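MmcQ/YjbR family DNA-binding protein (Pseudomonas syringae pv. tomato, PDB 3H9X) is of unknown function but probably binds DNA, adopting the "double wing" DNA-binding motif of its MmcQ/YjbR family. Local coordinates at residues 26-31 and 42-47; 60-65 and 94-99. All blocks are in the same frame, centred on the assembly; numbering follows the deposited sequence.

Contact 1: residues 26-31 and 42-47; sequences PDYAVF and LLMDIP
The Tyr28 ring lies across Met44, a selenomethionine. Met44 CG sits over the centre of one ring face, 3.9 Å from the Tyr28 centroid and 13° off the normal, a CH-pi contact. Met44 SE stays over the same ring, 4.5 Å from the Tyr28 centroid, a Met-aromatic contact. With CG anti to its carbonyl carbon (chi1 -64°), Tyr28 lays its ring across the partner strand: Asp45 O comes to the ring edge, 3.3 Å from Tyr28 CE2, and Ile46 CG2 meets Tyr28 OH at 3.5 Å. Beyond Tyr28 the backbones join as an antiparallel pair. Ala29 and Leu43 form a hydrogen-bonded pair: Ala29 N donates to Leu43 O (2.8 Å), and Leu43 N returns a bond to Ala29 O (2.7 Å). Ala29 and Leu43 share one sheet face, where Leu43 CB also reaches the edge of the Phe31 ring. On the other face Val30 CG1 packs against Leu42 CD2 at 3.9 Å. This buried part contrasts with the Asp27 end, which is partly exposed. There the Asp27 and Asp45 side chains lie side by side, Asp27 OD1 3.7 Å from Asp45 OD2, with their carboxylate planes 74° apart; the like charges probably repel, though Asp45 OD2 is held by a salt bridge to Arg58. The contact belongs to the hairpin of strands 29-32 and 39-47, with 29-32 outermost in the sheet. Helix 3-13 covers the Leu43 side through Ile7 and sends Phe6 edge-to-face onto Phe31; on the other side Trp22 touches Tyr28 and Val30, and strand 58-65 continues the sheet beyond Leu42 and Met44.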
loop_
_atom_site.group_PDB
_atom_site.type_symbol
_atom_site.label_atom_id
_atom_site.label_comp_id
_atom_site.label_asym_id
_atom_site.label_seq_id
_atom_site.Cartn_x
_atom_site.Cartn_y
_atom_site.Cartn_z
ATOM N N PRO A 26 -13.556 7.052 -5.568
ATOM C CA PRO A 26 -13.491 6.016 -6.600
ATOM C C PRO A 26 -12.104 5.408 -6.760
ATOM O O PRO A 26 -11.971 4.267 -7.184
ATOM C CB PRO A 26 -13.925 6.762 -7.857
ATOM C CG PRO A 26 -14.816 7.823 -7.325
ATOM C CD PRO A 26 -14.036 8.317 -6.148
ATOM N N ASP A 27 -11.077 6.179 -6.423
ATOM C CA ASP A 27 -9.699 5.724 -6.553
ATOM C C ASP A 27 -9.224 4.777 -5.497
ATOM O O ASP A 27 -8.510 3.815 -5.794
ATOM C CB ASP A 27 -8.752 6.899 -6.561
ATOM C CG ASP A 27 -8.779 7.611 -7.853
ATOM O OD1 ASP A 27 -8.047 8.610 -7.982
ATOM O OD2 ASP A 27 -9.535 7.156 -8.750
ATOM N N TYR A 28 -9.574 5.068 -4.254
ATOM C CA TYR A 28 -9.168 4.207 -3.163
ATOM C C TYR A 28 -9.628 2.791 -3.488
ATOM O O TYR A 28 -10.794 2.571 -3.786
ATOM C CB TYR A 28 -9.791 4.694 -1.854
ATOM C CG TYR A 28 -9.324 6.066 -1.418
ATOM C CD1 TYR A 28 -9.489 6.493 -0.105
ATOM C CD2 TYR A 28 -8.691 6.925 -2.309
ATOM C CE1 TYR A 28 -9.027 7.746 0.308
ATOM C CE2 TYR A 28 -8.227 8.173 -1.908
ATOM C CZ TYR A 28 -8.393 8.578 -0.603
ATOM O OH TYR A 28 -7.904 9.806 -0.218
ATOM N N ALA A 29 -8.703 1.837 -3.452
ATOM C CA ALA A 29 -9.018 0.448 -3.748
ATOM C C ALA A 29 -8.341 -0.461 -2.740
ATOM O O ALA A 29 -7.170 -0.278 -2.432
ATOM C CB ALA A 29 -8.548 0.097 -5.142
ATOM N N VAL A 30 -9.077 -1.438 -2.213
ATOM C CA VAL A 30 -8.495 -2.373 -1.249
ATOM C C VAL A 30 -8.322 -3.754 -1.872
ATOM O O VAL A 30 -9.013 -4.109 -2.823
ATOM C CB VAL A 30 -9.344 -2.487 0.079
ATOM C CG1 VAL A 30 -9.595 -1.115 0.665
ATOM C CG2 VAL A 30 -10.638 -3.209 -0.164
ATOM N N PHE A 31 -7.369 -4.515 -1.352
ATOM C CA PHE A 31 -7.114 -5.857 -1.846
ATOM C C PHE A 31 -7.193 -6.800 -0.662
ATOM O O PHE A 31 -6.423 -6.669 0.290
ATOM C CB PHE A 31 -5.732 -5.947 -2.494
ATOM C CG PHE A 31 -5.598 -5.110 -3.730
ATOM C CD1 PHE A 31 -5.621 -3.723 -3.647
ATOM C CD2 PHE A 31 -5.482 -5.706 -4.982
ATOM C CE1 PHE A 31 -5.538 -2.939 -4.789
ATOM C CE2 PHE A 31 -5.397 -4.933 -6.135
ATOM C CZ PHE A 31 -5.424 -3.546 -6.038
ATOM N N LEU A 42 -3.857 -1.461 0.475
ATOM C CA LEU A 42 -4.750 -0.305 0.355
ATOM C C LEU A 42 -4.150 0.702 -0.635
ATOM O O LEU A 42 -3.162 1.380 -0.336
ATOM C CB LEU A 42 -4.910 0.388 1.709
ATOM C CG LEU A 42 -6.241 1.041 2.112
ATOM C CD1 LEU A 42 -5.940 2.049 3.209
ATOM C CD2 LEU A 42 -6.927 1.728 0.951
ATOM N N LEU A 43 -4.763 0.796 -1.806
ATOM C CA LEU A 43 -4.314 1.703 -2.844
ATOM C C LEU A 43 -5.086 3.000 -2.698
ATOM O O LEU A 43 -6.306 2.976 -2.604
ATOM C CB LEU A 43 -4.597 1.088 -4.212
ATOM C CG LEU A 43 -4.290 1.931 -5.436
ATOM C CD1 LEU A 43 -2.813 2.128 -5.527
ATOM C CD2 LEU A 43 -4.831 1.257 -6.672
HETATM N N MSE A 44 -4.377 4.126 -2.670
HETATM C CA MSE A 44 -5.016 5.432 -2.545
HETATM C C MSE A 44 -4.296 6.521 -3.302
HETATM O O MSE A 44 -3.090 6.473 -3.489
HETATM C CB MSE A 44 -5.067 5.879 -1.093
HETATM C CG MSE A 44 -5.874 5.014 -0.168
HETATM SE SE MSE A 44 -5.712 5.663 1.675
HETATM C CE MSE A 44 -4.066 4.780 2.158
ATOM N N ASP A 45 -5.064 7.520 -3.705
ATOM C CA ASP A 45 -4.551 8.691 -4.393
ATOM C C ASP A 45 -4.747 9.815 -3.381
ATOM O O ASP A 45 -5.880 10.214 -3.128
ATOM C CB ASP A 45 -5.387 8.970 -5.633
ATOM C CG ASP A 45 -5.031 10.282 -6.285
ATOM O OD1 ASP A 45 -3.873 10.412 -6.748
ATOM O OD2 ASP A 45 -5.908 11.177 -6.339
ATOM N N ILE A 46 -3.661 10.325 -2.805
ATOM C CA ILE A 46 -3.782 11.370 -1.785
ATOM C C ILE A 46 -2.914 12.604 -1.994
ATOM O O ILE A 46 -1.980 12.596 -2.800
ATOM C CB ILE A 46 -3.435 10.821 -0.375
ATOM C CG1 ILE A 46 -1.980 10.340 -0.354
ATOM C CG2 ILE A 46 -4.379 9.691 -0.012
ATOM C CD1 ILE A 46 -1.435 10.037 1.024
ATOM N N PRO A 47 -3.226 13.696 -1.269
ATOM C CA PRO A 47 -2.455 14.937 -1.375
ATOM C C PRO A 47 -1.059 14.688 -0.780
ATOM O O PRO A 47 -0.939 14.216 0.345
ATOM C CB PRO A 47 -3.272 15.918 -0.536
ATOM C CG PRO A 47 -4.668 15.410 -0.682
ATOM C CD PRO A 47 -4.475 13.933 -0.514
#

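Contact 2: residues 60-65 and 94-99; sequences DVIDLK and VLLNGP
Asp60 takes the first bond across to the 94-99 segment through its backbone: Leu96 N donates to Asp60 O at 2.8 Å. The methyl Leu95 CD2 approaches the same oxygen, while the Asp60 carboxylate turns to a salt bridge with Arg3 of helix 3-13. Val61 pairs with Leu95 as a non-hydrogen-bonded antiparallel pair; Val61 CG1 meets Leu95 CD2 at 3.7 Å, the two side chains crossing at about a right angle. Val61 CA also lies 3.3 Å from Val94 O, a bent CA-H...O contact. Strands 58-65 and 91-95 are direct neighbours within the antiparallel five-stranded sheet of this alpha-beta fold, joined by a long connection that includes edge strand 80-82. Ile62 follows in a hydrogen-bonded pair with Val94, its N bound to Val94 O (2.9 Å) and its O accepting from Val94 N (2.8 Å, 169° at the hydrogen). On this face the Ile62 and Val94 side chains lie side by side, Ile62 CG1 4.0 Å from Val94 CB. Leu96, its CG anti to the carbonyl carbon (chi1 -67°), carries CD1 to within 4.0 Å of Ile62 CG2. Helix 102-115 packs on the same side, Ile109 against Ile62. Farther on, Asp63 OD1 bonds Thr93 OG1, just before the second segment, and Leu64 lies against Leu108 and Ile109.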
loop_
_atom_site.group_PDB
_atom_site.type_symbol
_atom_site.label_atom_id
_atom_site.label_comp_id
_atom_site.label_asym_id
_atom_site.label_seq_id
_atom_site.Cartn_x
_atom_site.Cartn_y
_atom_site.Cartn_z
ATOM N N ASP A 60 0.234 8.659 -5.456
ATOM C CA ASP A 60 -0.454 7.378 -5.361
ATOM C C ASP A 60 0.378 6.513 -4.438
ATOM O O ASP A 60 1.563 6.304 -4.686
ATOM C CB ASP A 60 -0.589 6.706 -6.728
ATOM C CG ASP A 60 -1.906 7.038 -7.412
ATOM O OD1 ASP A 60 -2.543 8.044 -7.014
ATOM O OD2 ASP A 60 -2.291 6.294 -8.350
ATOM N N VAL A 61 -0.251 6.012 -3.378
ATOM C CA VAL A 61 0.434 5.194 -2.380
ATOM C C VAL A 61 -0.322 3.893 -2.092
ATOM O O VAL A 61 -1.511 3.790 -2.363
ATOM C CB VAL A 61 0.624 6.015 -1.041
ATOM C CG1 VAL A 61 1.207 7.378 -1.358
ATOM C CG2 VAL A 61 -0.717 6.190 -0.306
ATOM N N ILE A 62 0.385 2.893 -1.576
ATOM C CA ILE A 62 -0.256 1.645 -1.198
ATOM C C ILE A 62 0.130 1.369 0.240
ATOM O O ILE A 62 1.269 1.608 0.654
ATOM C CB ILE A 62 0.184 0.433 -2.025
ATOM C CG1 ILE A 62 1.700 0.356 -2.056
ATOM C CG2 ILE A 62 -0.459 0.482 -3.396
ATOM C CD1 ILE A 62 2.231 -0.932 -2.586
ATOM N N ASP A 63 -0.838 0.881 1.009
ATOM C CA ASP A 63 -0.612 0.546 2.402
ATOM C C ASP A 63 -0.504 -0.954 2.492
ATOM O O ASP A 63 -1.327 -1.684 1.936
ATOM C CB ASP A 63 -1.749 1.071 3.257
ATOM C CG ASP A 63 -1.510 2.498 3.698
ATOM O OD1 ASP A 63 -0.881 3.272 2.939
ATOM O OD2 ASP A 63 -1.957 2.860 4.798
ATOM N N LEU A 64 0.536 -1.393 3.191
ATOM C CA LEU A 64 0.846 -2.803 3.368
ATOM C C LEU A 64 1.035 -3.123 4.839
ATOM O O LEU A 64 1.467 -2.274 5.606
ATOM C CB LEU A 64 2.122 -3.138 2.581
ATOM C CG LEU A 64 2.005 -3.641 1.132
ATOM C CD1 LEU A 64 0.909 -2.921 0.377
ATOM C CD2 LEU A 64 3.347 -3.468 0.438
ATOM N N LYS A 65 0.710 -4.344 5.243
ATOM C CA LYS A 65 0.858 -4.731 6.646
ATOM C C LYS A 65 2.216 -5.370 6.873
ATOM O O LYS A 65 2.685 -6.164 6.065
ATOM C CB LYS A 65 -0.247 -5.711 7.031
ATOM C CG LYS A 65 -0.391 -5.998 8.516
ATOM C CD LYS A 65 -1.492 -7.044 8.723
ATOM C CE LYS A 65 -2.465 -6.664 9.834
ATOM N NZ LYS A 65 -1.795 -6.406 11.140
ATOM N N VAL A 94 3.645 2.889 1.271
ATOM C CA VAL A 94 4.706 2.949 0.269
ATOM C C VAL A 94 4.282 3.871 -0.862
ATOM O O VAL A 94 3.190 3.758 -1.416
ATOM C CB VAL A 94 5.070 1.543 -0.307
ATOM C CG1 VAL A 94 6.221 1.668 -1.297
ATOM C CG2 VAL A 94 5.472 0.604 0.819
ATOM N N LEU A 95 5.167 4.793 -1.197
ATOM C CA LEU A 95 4.887 5.749 -2.246
ATOM C C LEU A 95 5.149 5.160 -3.640
ATOM O O LEU A 95 6.272 4.740 -3.933
ATOM C CB LEU A 95 5.728 6.997 -1.993
ATOM C CG LEU A 95 5.580 8.195 -2.914
ATOM C CD1 LEU A 95 6.501 8.032 -4.098
ATOM C CD2 LEU A 95 4.119 8.354 -3.331
ATOM N N LEU A 96 4.098 5.104 -4.472
ATOM C CA LEU A 96 4.196 4.586 -5.840
ATOM C C LEU A 96 4.757 5.672 -6.739
ATOM O O LEU A 96 4.542 6.854 -6.492
ATOM C CB LEU A 96 2.831 4.153 -6.389
ATOM C CG LEU A 96 2.130 2.952 -5.761
ATOM C CD1 LEU A 96 0.885 2.592 -6.563
ATOM C CD2 LEU A 96 3.082 1.790 -5.728
ATOM N N ASN A 97 5.442 5.257 -7.802
ATOM C CA ASN A 97 6.091 6.176 -8.735
ATOM C C ASN A 97 7.151 6.838 -7.872
ATOM O O ASN A 97 7.472 8.017 -8.048
ATOM C CB ASN A 97 5.120 7.237 -9.291
ATOM C CG ASN A 97 3.923 6.633 -10.014
ATOM O OD1 ASN A 97 2.897 6.321 -9.401
ATOM N ND2 ASN A 97 4.050 6.462 -11.325
ATOM N N GLY A 98 7.681 6.052 -6.933
ATOM C CA GLY A 98 8.695 6.536 -6.011
ATOM C C GLY A 98 10.021 5.795 -6.062
ATOM O O GLY A 98 10.220 4.927 -6.906
ATOM N N PRO A 99 10.958 6.124 -5.157
ATOM C CA PRO A 99 12.289 5.506 -5.075
ATOM C C PRO A 99 12.362 4.033 -4.679
ATOM O O PRO A 99 13.417 3.403 -4.803
ATOM C CB PRO A 99 13.005 6.381 -4.052
ATOM C CG PRO A 99 11.894 6.782 -3.131
ATOM C CD PRO A 99 10.830 7.181 -4.135
#

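In the fold
From the N terminus the chain runs through helix 3-13 and a loop into strand 29-32; contact 1 closes the short hairpin loop as strand 39-47 folds back on it. The chain then turns into strand 58-65, and contact 2 closes a longer loop when strand 91-95 returns to that strand, after helix 71-74 and strand 80-82. The two loops follow in series, neither nesting nor crossing. Their centres lie about 10 Å apart in one sheet, joined where strands 39-47 and 58-65 pair: Leu43 packs on Ile62, and Leu42 O probably accepts a bond from Asp63 N. Helix 3-13 reaches both contacts, while helix 102-115 covers contact 2.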